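Local coordinates for neutral ceramidase (Pseudomonas aeruginosa, PDB 2ZWS), which hydrolyses the N-acyl linkage of ceramides to give sphingosine and free fatty acid, and also runs the reverse synthesis, as a zinc-dependent secreted amidohydrolase, at residues Gly35-Gln40 with Asp583-Trp588; Gly177-Met182 with Trp200-Ser205; Phe299-Phe304 with Glu493-Ala498. All blocks are in the same frame, centred on the assembly; numbering follows the deposited sequence.

In the fold
Contact 1 joins residues far apart in sequence, and contacts 2 and 3 follow one another in the chain between its two segments. Contact 1 pairs strand 32-36 with strand 584-591 in a six-stranded sheet, tying the early part of the chain to its C-terminal beta region beside the magnesium ion. Contact 2 lies at the open end of the hairpin of strands 181-189 and 194-200, in the large mixed sheet, and leads to the zinc site. Contact 3 lies on edge strand 295-303 of a separate four-stranded sheet. Centres are about 27 Å apart for contacts 1 and 2, about 29 Å for 2 and 3, and about 40 Å for 1 and 3, which lie on opposite sides of the chain's centre.

Contact 1. Residues Gly35-Gln40 with Asp583-Trp588; sequences GIHMRQ and DTQYRW. With MG (magnesium ion), chain C.
The imidazole of His37 turns its CD2 edge to Thr584 O, 3.4 Å away and in the ring plane, while Gln585 OE1 lies over one face toward the rim. The Tyr586 ring likewise presents an edge, with CD2 near Ile36 N, and stacks on Phe559. These groups flank an antiparallel beta bridge between strands 32-36 and 584-591. At its hydrogen-bonded pair, Ile36 N donates to Tyr586 O at 2.9 Å and Tyr586 N returns a straighter bond to Ile36 O at 3.1 Å (164°). At the non-hydrogen-bonded pair of Gly35 with Arg587, the glycine backbone allows a close CA-H...O contact, Gly35 CA lying 3.1 Å from Tyr586 O.

Toward His37 and Thr584 the strands part around magnesium. His37 CG stands anti to its backbone N (chi1 -178°), and the ring is held through NE2 by Trp582 O. The His37 carbonyl O binds magnesium at 2.2 Å. Asp581 supplies a further ligand from its backbone O, and Asp579 belongs to the same site. A water on the metal also donates to Ile36 O, linking bridge and site. Thr584 chelates the ion through its O and its OG1, the latter at 2.5 Å and also hydrogen-bonded to Thr578 O.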
loop_
_atom_site.group_PDB
_atom_site.type_symbol
_atom_site.label_atom_id
_atom_site.label_comp_id
_atom_site.label_asym_id
_atom_site.label_seq_id
_atom_site.Cartn_x
_atom_site.Cartn_y
_atom_site.Cartn_z
ATOM N N GLY A 35 6.677 -0.005 -16.794
ATOM C CA GLY A 35 5.322 0.194 -17.298
ATOM C C GLY A 35 4.288 0.089 -16.207
ATOM O O GLY A 35 4.614 0.174 -15.008
ATOM N N ILE A 36 3.027 -0.062 -16.625
ATOM C CA ILE A 36 1.930 -0.149 -15.672
ATOM C C ILE A 36 1.057 -1.320 -16.031
ATOM O O ILE A 36 0.685 -1.481 -17.192
ATOM C CB ILE A 36 1.065 1.145 -15.720
ATOM C CG1 ILE A 36 1.909 2.346 -15.261
ATOM C CG2 ILE A 36 -0.257 0.978 -14.932
ATOM C CD1 ILE A 36 1.232 3.665 -15.481
ATOM N N HIS A 37 0.769 -2.168 -15.041
ATOM C CA HIS A 37 -0.333 -3.103 -15.205
ATOM C C HIS A 37 -1.650 -2.466 -14.737
ATOM O O HIS A 37 -2.594 -2.335 -15.512
ATOM C CB HIS A 37 -0.087 -4.425 -14.500
ATOM C CG HIS A 37 -1.204 -5.397 -14.709
ATOM N ND1 HIS A 37 -1.417 -6.490 -13.896
ATOM C CD2 HIS A 37 -2.184 -5.431 -15.651
ATOM C CE1 HIS A 37 -2.477 -7.155 -14.327
ATOM N NE2 HIS A 37 -2.963 -6.533 -15.391
ATOM N N MET A 38 -1.691 -2.073 -13.464
ATOM C CA MET A 38 -2.803 -1.297 -12.940
ATOM C C MET A 38 -2.232 -0.153 -12.106
ATOM O O MET A 38 -1.119 -0.259 -11.566
ATOM C CB MET A 38 -3.783 -2.165 -12.114
ATOM C CG MET A 38 -4.556 -3.248 -12.913
ATOM S SD MET A 38 -6.144 -3.829 -12.200
ATOM C CE MET A 38 -5.615 -4.329 -10.558
ATOM N N ARG A 39 -2.987 0.946 -12.024
ATOM C CA ARG A 39 -2.516 2.097 -11.267
ATOM C C ARG A 39 -2.645 1.864 -9.758
ATOM O O ARG A 39 -3.322 0.928 -9.305
ATOM C CB ARG A 39 -3.264 3.369 -11.676
ATOM C CG ARG A 39 -2.767 3.889 -13.043
ATOM C CD ARG A 39 -3.269 5.338 -13.372
ATOM N NE ARG A 39 -2.589 5.752 -14.609
ATOM C CZ ARG A 39 -1.625 6.670 -14.703
ATOM N NH1 ARG A 39 -1.282 7.437 -13.671
ATOM N NH2 ARG A 39 -1.029 6.853 -15.879
ATOM N N GLN A 40 -1.983 2.737 -9.004
ATOM C CA GLN A 40 -2.035 2.767 -7.552
ATOM C C GLN A 40 -2.970 3.883 -7.097
ATOM O O GLN A 40 -2.910 5.011 -7.637
ATOM C CB GLN A 40 -0.630 3.066 -7.018
ATOM C CG GLN A 40 0.407 2.003 -7.423
ATOM C CD GLN A 40 1.801 2.435 -7.052
ATOM O OE1 GLN A 40 2.304 2.075 -5.989
ATOM N NE2 GLN A 40 2.394 3.245 -7.863
ATOM N N ASP A 583 -7.211 -5.798 -17.817
ATOM C CA ASP A 583 -7.093 -6.398 -19.155
ATOM C C ASP A 583 -6.059 -5.696 -20.034
ATOM O O ASP A 583 -5.763 -6.180 -21.125
ATOM C CB ASP A 583 -8.421 -6.411 -19.901
ATOM C CG ASP A 583 -9.436 -7.306 -19.262
ATOM O OD1 ASP A 583 -9.045 -8.310 -18.631
ATOM O OD2 ASP A 583 -10.637 -6.992 -19.403
ATOM N N THR A 584 -5.530 -4.556 -19.581
ATOM C CA THR A 584 -4.540 -3.795 -20.385
ATOM C C THR A 584 -3.167 -3.760 -19.715
ATOM O O THR A 584 -3.065 -3.835 -18.485
ATOM C CB THR A 584 -4.979 -2.331 -20.665
ATOM O OG1 THR A 584 -5.070 -1.623 -19.418
ATOM C CG2 THR A 584 -6.312 -2.307 -21.344
ATOM N N GLN A 585 -2.118 -3.673 -20.546
ATOM C CA GLN A 585 -0.775 -3.411 -20.050
ATOM C C GLN A 585 -0.116 -2.348 -20.896
ATOM O O GLN A 585 -0.378 -2.252 -22.089
ATOM C CB GLN A 585 0.062 -4.690 -20.064
ATOM C CG GLN A 585 -0.552 -5.802 -19.180
ATOM C CD GLN A 585 0.281 -7.094 -19.071
ATOM O OE1 GLN A 585 -0.148 -8.048 -18.423
ATOM N NE2 GLN A 585 1.429 -7.137 -19.693
ATOM N N TYR A 586 0.745 -1.570 -20.241
ATOM C CA TYR A 586 1.581 -0.544 -20.862
ATOM C C TYR A 586 3.016 -0.854 -20.495
ATOM O O TYR A 586 3.332 -0.998 -19.314
ATOM C CB TYR A 586 1.193 0.852 -20.338
ATOM C CG TYR A 586 2.274 1.908 -20.509
ATOM C CD1 TYR A 586 2.504 2.507 -21.759
ATOM C CD2 TYR A 586 3.071 2.316 -19.418
ATOM C CE1 TYR A 586 3.484 3.484 -21.919
ATOM C CE2 TYR A 586 4.090 3.278 -19.580
ATOM C CZ TYR A 586 4.268 3.871 -20.832
ATOM O OH TYR A 586 5.272 4.813 -20.966
ATOM N N ARG A 587 3.854 -1.039 -21.511
ATOM C CA ARG A 587 5.276 -1.320 -21.283
ATOM C C ARG A 587 6.115 -0.308 -22.032
ATOM O O ARG A 587 5.853 -0.032 -23.198
ATOM C CB ARG A 587 5.660 -2.728 -21.749
ATOM C CG ARG A 587 7.069 -3.129 -21.279
ATOM C CD ARG A 587 7.498 -4.559 -21.635
ATOM N NE ARG A 587 6.583 -5.558 -21.083
ATOM C CZ ARG A 587 6.636 -6.072 -19.851
ATOM N NH1 ARG A 587 7.586 -5.718 -18.981
ATOM N NH2 ARG A 587 5.719 -6.958 -19.492
ATOM N N TRP A 588 7.102 0.236 -21.339
ATOM C CA TRP A 588 8.052 1.193 -21.901
ATOM C C TRP A 588 9.429 0.561 -21.999
ATOM O O TRP A 588 9.878 -0.087 -21.051
ATOM C CB TRP A 588 8.204 2.387 -20.960
ATOM C CG TRP A 588 9.111 3.446 -21.522
ATOM C CD1 TRP A 588 8.759 4.443 -22.394
ATOM C CD2 TRP A 588 10.508 3.608 -21.257
ATOM N NE1 TRP A 588 9.855 5.234 -22.679
ATOM C CE2 TRP A 588 10.948 4.729 -22.018
ATOM C CE3 TRP A 588 11.435 2.913 -20.470
ATOM C CZ2 TRP A 588 12.275 5.185 -21.983
ATOM C CZ3 TRP A 588 12.759 3.364 -20.433
ATOM C CH2 TRP A 588 13.164 4.482 -21.217
HETATM MG MG MG C . -3.825 -2.010 -17.302
HETATM O O HOH W 1 -1.931 -0.622 -18.263
#

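Contact 2. Residues Gly177-Met182 with Trp200-Ser205; sequences GIDPQM and WFPVHS. With ZN (zinc ion), chain B.
Although Met182 and Phe201 bring their backbones to within 4.6 Å between CA atoms, no direct hydrogen bond crosses between 177-182 and 200-205. Instead a water donates to both sides, reaching Asp179 O at 2.7 Å and Pro202 O at 2.8 Å, and a CA-H...O contact sets Met182 CA 3.2 Å from Trp200 O.

The remaining contacts are van der Waals. With CG anti to the backbone N (chi1 173°), the Phe201 ring reaches toward 177-182 and lays its CH edge against backbone carbonyls, CD2 lying 3.7 Å from Gln181 O and CE2 coming near Pro180 O. The Met182 chain runs out extended and then bends at its sulfur (chi3 -74°), laying CE against Phe201 CB at 3.6 Å, the two side chains crossing at about a right angle. Pro202 CG packs on Asp179 CB.

All this lies at the open end of the beta hairpin formed by strands 181-189 and 194-200, where the chains splay beyond their last regular pairing. An Asx turn shapes the entry to strand 181-189: Asp179 OD1 accepts from Gln181 N at 3.0 Å, met from above the carboxylate plane, while OD2 is held by Asn245 and by a salt bridge to Arg421. Helix 265-286 packs against Met182 and Phe201.

Past Pro202 the chain delivers His204 to the catalytic metal. Its NE2 binds zinc at 2.1 Å in company with His97, Glu411, Tyr448 and a water, and its ND1 is hydrogen-bonded to Leu249 O, which fixes the rotation of the ring.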
loop_
_atom_site.group_PDB
_atom_site.type_symbol
_atom_site.label_atom_id
_atom_site.label_comp_id
_atom_site.label_asym_id
_atom_site.label_seq_id
_atom_site.Cartn_x
_atom_site.Cartn_y
_atom_site.Cartn_z
ATOM N N GLY A 177 -0.592 -21.422 11.859
ATOM C CA GLY A 177 0.269 -20.255 11.633
ATOM C C GLY A 177 -0.388 -19.082 10.910
ATOM O O GLY A 177 0.269 -18.069 10.677
ATOM N N ILE A 178 -1.680 -19.219 10.634
ATOM C CA ILE A 178 -2.494 -18.282 9.845
ATOM C C ILE A 178 -3.380 -17.473 10.786
ATOM O O ILE A 178 -3.889 -18.023 11.776
ATOM C CB ILE A 178 -3.375 -19.128 8.827
ATOM C CG1 ILE A 178 -2.494 -19.661 7.700
ATOM C CG2 ILE A 178 -4.583 -18.433 8.290
ATOM C CD1 ILE A 178 -1.577 -18.662 7.227
ATOM N N ASP A 179 -3.560 -16.179 10.492
ATOM C CA ASP A 179 -4.638 -15.441 11.114
ATOM C C ASP A 179 -5.766 -15.410 10.084
ATOM O O ASP A 179 -5.669 -14.717 9.061
ATOM C CB ASP A 179 -4.208 -14.019 11.510
ATOM C CG ASP A 179 -5.352 -13.202 12.090
ATOM O OD1 ASP A 179 -6.495 -13.720 12.200
ATOM O OD2 ASP A 179 -5.105 -12.031 12.434
ATOM N N PRO A 180 -6.812 -16.220 10.283
ATOM C CA PRO A 180 -7.787 -16.367 9.220
ATOM C C PRO A 180 -8.837 -15.259 9.276
ATOM O O PRO A 180 -9.706 -15.189 8.424
ATOM C CB PRO A 180 -8.419 -17.719 9.540
ATOM C CG PRO A 180 -8.433 -17.732 11.010
ATOM C CD PRO A 180 -7.148 -17.049 11.453
ATOM N N GLN A 181 -8.747 -14.382 10.273
ATOM C CA GLN A 181 -9.835 -13.420 10.449
ATOM C C GLN A 181 -9.810 -12.296 9.428
ATOM O O GLN A 181 -8.825 -11.556 9.334
ATOM C CB GLN A 181 -9.850 -12.823 11.857
ATOM C CG GLN A 181 -11.085 -11.921 12.063
ATOM C CD GLN A 181 -11.302 -11.578 13.526
ATOM O OE1 GLN A 181 -12.125 -12.204 14.218
ATOM N NE2 GLN A 181 -10.556 -10.619 14.009
ATOM N N MET A 182 -10.907 -12.183 8.680
ATOM C CA MET A 182 -11.183 -10.981 7.922
ATOM C C MET A 182 -12.313 -10.190 8.602
ATOM O O MET A 182 -13.353 -10.759 8.965
ATOM C CB MET A 182 -11.594 -11.320 6.489
ATOM C CG MET A 182 -11.981 -10.070 5.680
ATOM S SD MET A 182 -12.416 -10.430 3.980
ATOM C CE MET A 182 -10.779 -10.765 3.271
ATOM N N TRP A 200 -10.279 -5.907 6.228
ATOM C CA TRP A 200 -8.960 -6.088 6.863
ATOM C C TRP A 200 -8.664 -7.572 6.926
ATOM O O TRP A 200 -9.446 -8.357 7.488
ATOM C CB TRP A 200 -8.934 -5.563 8.302
ATOM C CG TRP A 200 -8.950 -4.072 8.431
ATOM C CD1 TRP A 200 -7.866 -3.248 8.468
ATOM C CD2 TRP A 200 -10.106 -3.228 8.601
ATOM N NE1 TRP A 200 -8.262 -1.938 8.627
ATOM C CE2 TRP A 200 -9.630 -1.891 8.720
ATOM C CE3 TRP A 200 -11.498 -3.467 8.677
ATOM C CZ2 TRP A 200 -10.482 -0.796 8.908
ATOM C CZ3 TRP A 200 -12.360 -2.354 8.853
ATOM C CH2 TRP A 200 -11.837 -1.032 8.964
ATOM N N PHE A 201 -7.542 -7.962 6.346
ATOM C CA PHE A 201 -7.136 -9.371 6.330
ATOM C C PHE A 201 -5.625 -9.423 6.072
ATOM O O PHE A 201 -5.152 -8.734 5.169
ATOM C CB PHE A 201 -7.877 -10.157 5.238
ATOM C CG PHE A 201 -7.382 -11.560 5.078
ATOM C CD1 PHE A 201 -6.583 -11.897 3.993
ATOM C CD2 PHE A 201 -7.741 -12.563 5.991
ATOM C CE1 PHE A 201 -6.090 -13.195 3.835
ATOM C CE2 PHE A 201 -7.239 -13.883 5.852
ATOM C CZ PHE A 201 -6.428 -14.202 4.763
ATOM N N PRO A 202 -4.863 -10.203 6.863
ATOM C CA PRO A 202 -3.401 -10.161 6.663
ATOM C C PRO A 202 -2.883 -11.162 5.645
ATOM O O PRO A 202 -3.073 -12.374 5.801
ATOM C CB PRO A 202 -2.845 -10.494 8.058
ATOM C CG PRO A 202 -3.925 -11.440 8.655
ATOM C CD PRO A 202 -5.261 -11.077 7.992
ATOM N N VAL A 203 -2.193 -10.655 4.628
ATOM C CA VAL A 203 -1.469 -11.494 3.670
ATOM C C VAL A 203 -0.543 -10.583 2.873
ATOM O O VAL A 203 -1.005 -9.555 2.381
ATOM C CB VAL A 203 -2.429 -12.311 2.731
ATOM C CG1 VAL A 203 -3.358 -11.388 1.866
ATOM C CG2 VAL A 203 -1.622 -13.308 1.872
ATOM N N HIS A 204 0.742 -10.933 2.787
ATOM C CA HIS A 204 1.654 -10.136 1.953
ATOM C C HIS A 204 1.117 -9.964 0.533
ATOM O O HIS A 204 0.657 -10.920 -0.094
ATOM C CB HIS A 204 3.071 -10.720 1.904
ATOM C CG HIS A 204 3.991 -10.135 2.922
ATOM N ND1 HIS A 204 3.889 -10.422 4.272
ATOM C CD2 HIS A 204 5.032 -9.275 2.790
ATOM C CE1 HIS A 204 4.817 -9.735 4.924
ATOM N NE2 HIS A 204 5.513 -9.026 4.046
ATOM N N SER A 205 1.221 -8.736 0.040
ATOM C CA SER A 205 0.814 -8.421 -1.313
ATOM C C SER A 205 2.012 -8.569 -2.259
ATOM O O SER A 205 2.530 -7.589 -2.843
ATOM C CB SER A 205 0.204 -7.009 -1.360
ATOM O OG SER A 205 -1.047 -7.035 -0.679
HETATM ZN ZN ZN B . 6.708 -7.325 4.418
HETATM O O HOH W 2 -3.868 -14.753 7.005
HETATM O O HOH W 3 8.009 -7.201 2.755
#

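Contact 3. Residues Phe299-Phe304 with Glu493-Ala498. With PLM (palmitic acid), chain G.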
loop_
_atom_site.group_PDB
_atom_site.type_symbol
_atom_site.label_atom_id
_atom_site.label_comp_id
_atom_site.label_asym_id
_atom_site.label_seq_id
_atom_site.Cartn_x
_atom_site.Cartn_y
_atom_site.Cartn_z
ATOM N N PHE A 299 -3.692 9.975 19.374
ATOM C CA PHE A 299 -2.497 9.890 18.556
ATOM C C PHE A 299 -1.323 10.405 19.367
ATOM O O PHE A 299 -1.454 11.406 20.088
ATOM C CB PHE A 299 -2.625 10.775 17.308
ATOM C CG PHE A 299 -1.360 10.868 16.502
ATOM C CD1 PHE A 299 -1.162 10.024 15.417
ATOM C CD2 PHE A 299 -0.359 11.790 16.832
ATOM C CE1 PHE A 299 0.014 10.060 14.693
ATOM C CE2 PHE A 299 0.804 11.847 16.090
ATOM C CZ PHE A 299 0.996 10.991 15.031
ATOM N N ARG A 300 -0.178 9.749 19.203
ATOM C CA ARG A 300 1.054 10.170 19.843
ATOM C C ARG A 300 2.248 9.806 18.978
ATOM O O ARG A 300 2.354 8.657 18.565
ATOM C CB ARG A 300 1.194 9.395 21.172
ATOM C CG ARG A 300 1.456 10.293 22.284
ATOM C CD ARG A 300 2.534 9.778 23.181
ATOM N NE ARG A 300 2.320 8.473 23.789
ATOM C CZ ARG A 300 3.237 7.906 24.572
ATOM N NH1 ARG A 300 4.366 8.553 24.802
ATOM N NH2 ARG A 300 3.028 6.713 25.138
ATOM N N PHE A 301 3.151 10.761 18.726
ATOM C CA PHE A 301 4.516 10.397 18.337
ATOM C C PHE A 301 5.304 9.971 19.573
ATOM O O PHE A 301 5.358 10.706 20.567
ATOM C CB PHE A 301 5.246 11.539 17.642
ATOM C CG PHE A 301 4.859 11.733 16.193
ATOM C CD1 PHE A 301 5.085 10.723 15.251
ATOM C CD2 PHE A 301 4.337 12.950 15.748
ATOM C CE1 PHE A 301 4.780 10.909 13.903
ATOM C CE2 PHE A 301 3.991 13.149 14.379
ATOM C CZ PHE A 301 4.198 12.129 13.472
ATOM N N VAL A 302 5.912 8.796 19.496
ATOM C CA VAL A 302 6.673 8.220 20.629
ATOM C C VAL A 302 8.148 8.107 20.282
ATOM O O VAL A 302 8.502 7.516 19.266
ATOM C CB VAL A 302 6.138 6.817 21.009
ATOM C CG1 VAL A 302 6.842 6.284 22.242
ATOM C CG2 VAL A 302 4.635 6.881 21.253
ATOM N N ASP A 303 9.005 8.676 21.126
ATOM C CA ASP A 303 10.433 8.478 20.948
ATOM C C ASP A 303 10.837 7.070 21.455
ATOM O O ASP A 303 10.717 6.750 22.666
ATOM C CB ASP A 303 11.215 9.572 21.670
ATOM C CG ASP A 303 12.717 9.530 21.361
ATOM O OD1 ASP A 303 13.194 8.594 20.672
ATOM O OD2 ASP A 303 13.417 10.485 21.786
ATOM N N PHE A 304 11.256 6.225 20.511
ATOM C CA PHE A 304 11.592 4.820 20.819
ATOM C C PHE A 304 12.966 4.680 21.485
ATOM O O PHE A 304 13.265 3.639 22.089
ATOM C CB PHE A 304 11.481 3.954 19.533
ATOM C CG PHE A 304 10.145 3.288 19.372
ATOM C CD1 PHE A 304 8.961 3.992 19.610
ATOM C CD2 PHE A 304 10.066 1.956 18.985
ATOM C CE1 PHE A 304 7.713 3.361 19.485
ATOM C CE2 PHE A 304 8.828 1.324 18.869
ATOM C CZ PHE A 304 7.659 2.021 19.131
ATOM N N GLU A 493 0.118 11.060 26.494
ATOM C CA GLU A 493 1.266 11.929 26.784
ATOM C C GLU A 493 1.673 12.766 25.572
ATOM O O GLU A 493 1.405 12.390 24.425
ATOM C CB GLU A 493 2.442 11.176 27.432
ATOM C CG GLU A 493 2.720 9.740 27.006
ATOM C CD GLU A 493 1.735 8.697 27.530
ATOM O OE1 GLU A 493 2.156 7.827 28.343
ATOM O OE2 GLU A 493 0.555 8.707 27.098
ATOM N N THR A 494 2.274 13.930 25.826
ATOM C CA THR A 494 2.591 14.864 24.744
ATOM C C THR A 494 3.470 14.189 23.703
ATOM O O THR A 494 4.359 13.416 24.039
ATOM C CB THR A 494 3.304 16.127 25.254
ATOM O OG1 THR A 494 4.425 15.734 26.049
ATOM C CG2 THR A 494 2.357 16.975 26.098
ATOM N N SER A 495 3.193 14.469 22.432
ATOM C CA SER A 495 3.983 13.891 21.340
ATOM C C SER A 495 5.414 14.396 21.360
ATOM O O SER A 495 5.676 15.546 21.676
ATOM C CB SER A 495 3.395 14.283 19.997
ATOM O OG SER A 495 2.362 13.415 19.620
ATOM N N ALA A 496 6.334 13.521 21.010
ATOM C CA ALA A 496 7.674 13.932 20.649
ATOM C C ALA A 496 7.629 14.271 19.174
ATOM O O ALA A 496 6.559 14.390 18.602
ATOM C CB ALA A 496 8.578 12.706 20.809
ATOM N N ILE A 497 8.745 14.636 18.572
ATOM C CA ILE A 497 8.827 15.767 17.682
ATOM C C ILE A 497 9.393 14.829 16.602
ATOM O O ILE A 497 10.448 14.226 16.817
ATOM C CB ILE A 497 9.878 16.840 17.960
ATOM C CG1 ILE A 497 9.371 17.817 19.020
ATOM C CG2 ILE A 497 10.141 17.603 16.651
ATOM C CD1 ILE A 497 8.029 18.444 18.684
ATOM N N ALA A 498 8.679 14.615 15.493
ATOM C CA ALA A 498 9.171 13.711 14.457
ATOM C C ALA A 498 10.262 14.439 13.672
ATOM O O ALA A 498 10.037 15.546 13.190
ATOM C CB ALA A 498 8.054 13.289 13.537
HETATM C C1 PLM G . -9.416 14.372 25.255
HETATM O O1 PLM G . -10.102 14.703 24.254
HETATM O O2 PLM G . -9.891 13.555 26.080
HETATM C C2 PLM G . -8.039 14.953 25.468
HETATM C C3 PLM G . -7.216 14.782 24.194
HETATM C C4 PLM G . -5.882 15.507 24.317
HETATM C C5 PLM G . -5.965 17.022 24.141
HETATM C C6 PLM G . -4.553 17.569 23.962
HETATM C C7 PLM G . -3.985 18.092 25.277
HETATM C C8 PLM G . -2.916 17.175 25.855
HETATM C C9 PLM G . -2.219 17.834 27.044
HETATM C CA PLM G . -2.230 16.945 28.282
HETATM C CB PLM G . -0.948 16.122 28.385
HETATM C CC PLM G . -1.282 14.670 28.709
HETATM C CD PLM G . -0.604 14.213 29.997
HETATM C CE PLM G . -1.258 12.961 30.571
HETATM C CF PLM G . -0.605 11.685 30.044
HETATM C CG PLM G . 0.648 11.320 30.833
HETATM O O HOH W 4 -0.016 13.377 21.847
#
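Torsions away from the staggered positions at chi1 (-129°) and chi2 (-136°) fold the Arg300 chain over Glu493, whose carboxylate, as modelled, lies nearly flat against the guanidinium, the planes 13° apart. Glu493 CG sits over one guanidinium face and Val302 CG2 over the other, but Arg300 NH1 comes within 3.0 Å of Glu493 CG, and such crowding makes the detail doubtful. Glu493 OE1 lies well out of the guanidinium plane, 3.5 Å from Arg300 NH2, so the salt bridge is one of charge alone.

Further along, Ser495 OG accepts from Phe301 N at 2.9 Å, and Ala496 N donates to Phe301 O at 3.0 Å from above the carbonyl plane. The loop thus satisfies both backbone polar groups of Phe301. The Phe301 ring is sandwiched between Phe299 CZ and Ala498 CB, the latter a CH-pi contact, 4.0 Å from CB to the ring centroid. The tail end of a palmitic acid rests against Glu493.

Strand 295-303 edges its sheet: Arg300 and Val302 pair with strand 392-400, while loop 493-498 borders the outer side. Helix 471-488 packs on Arg300 and Val302, and helix 68-81 meets Phe301 and Ala498 through Leu72 and Gln68, an inferred substrate-binding residue.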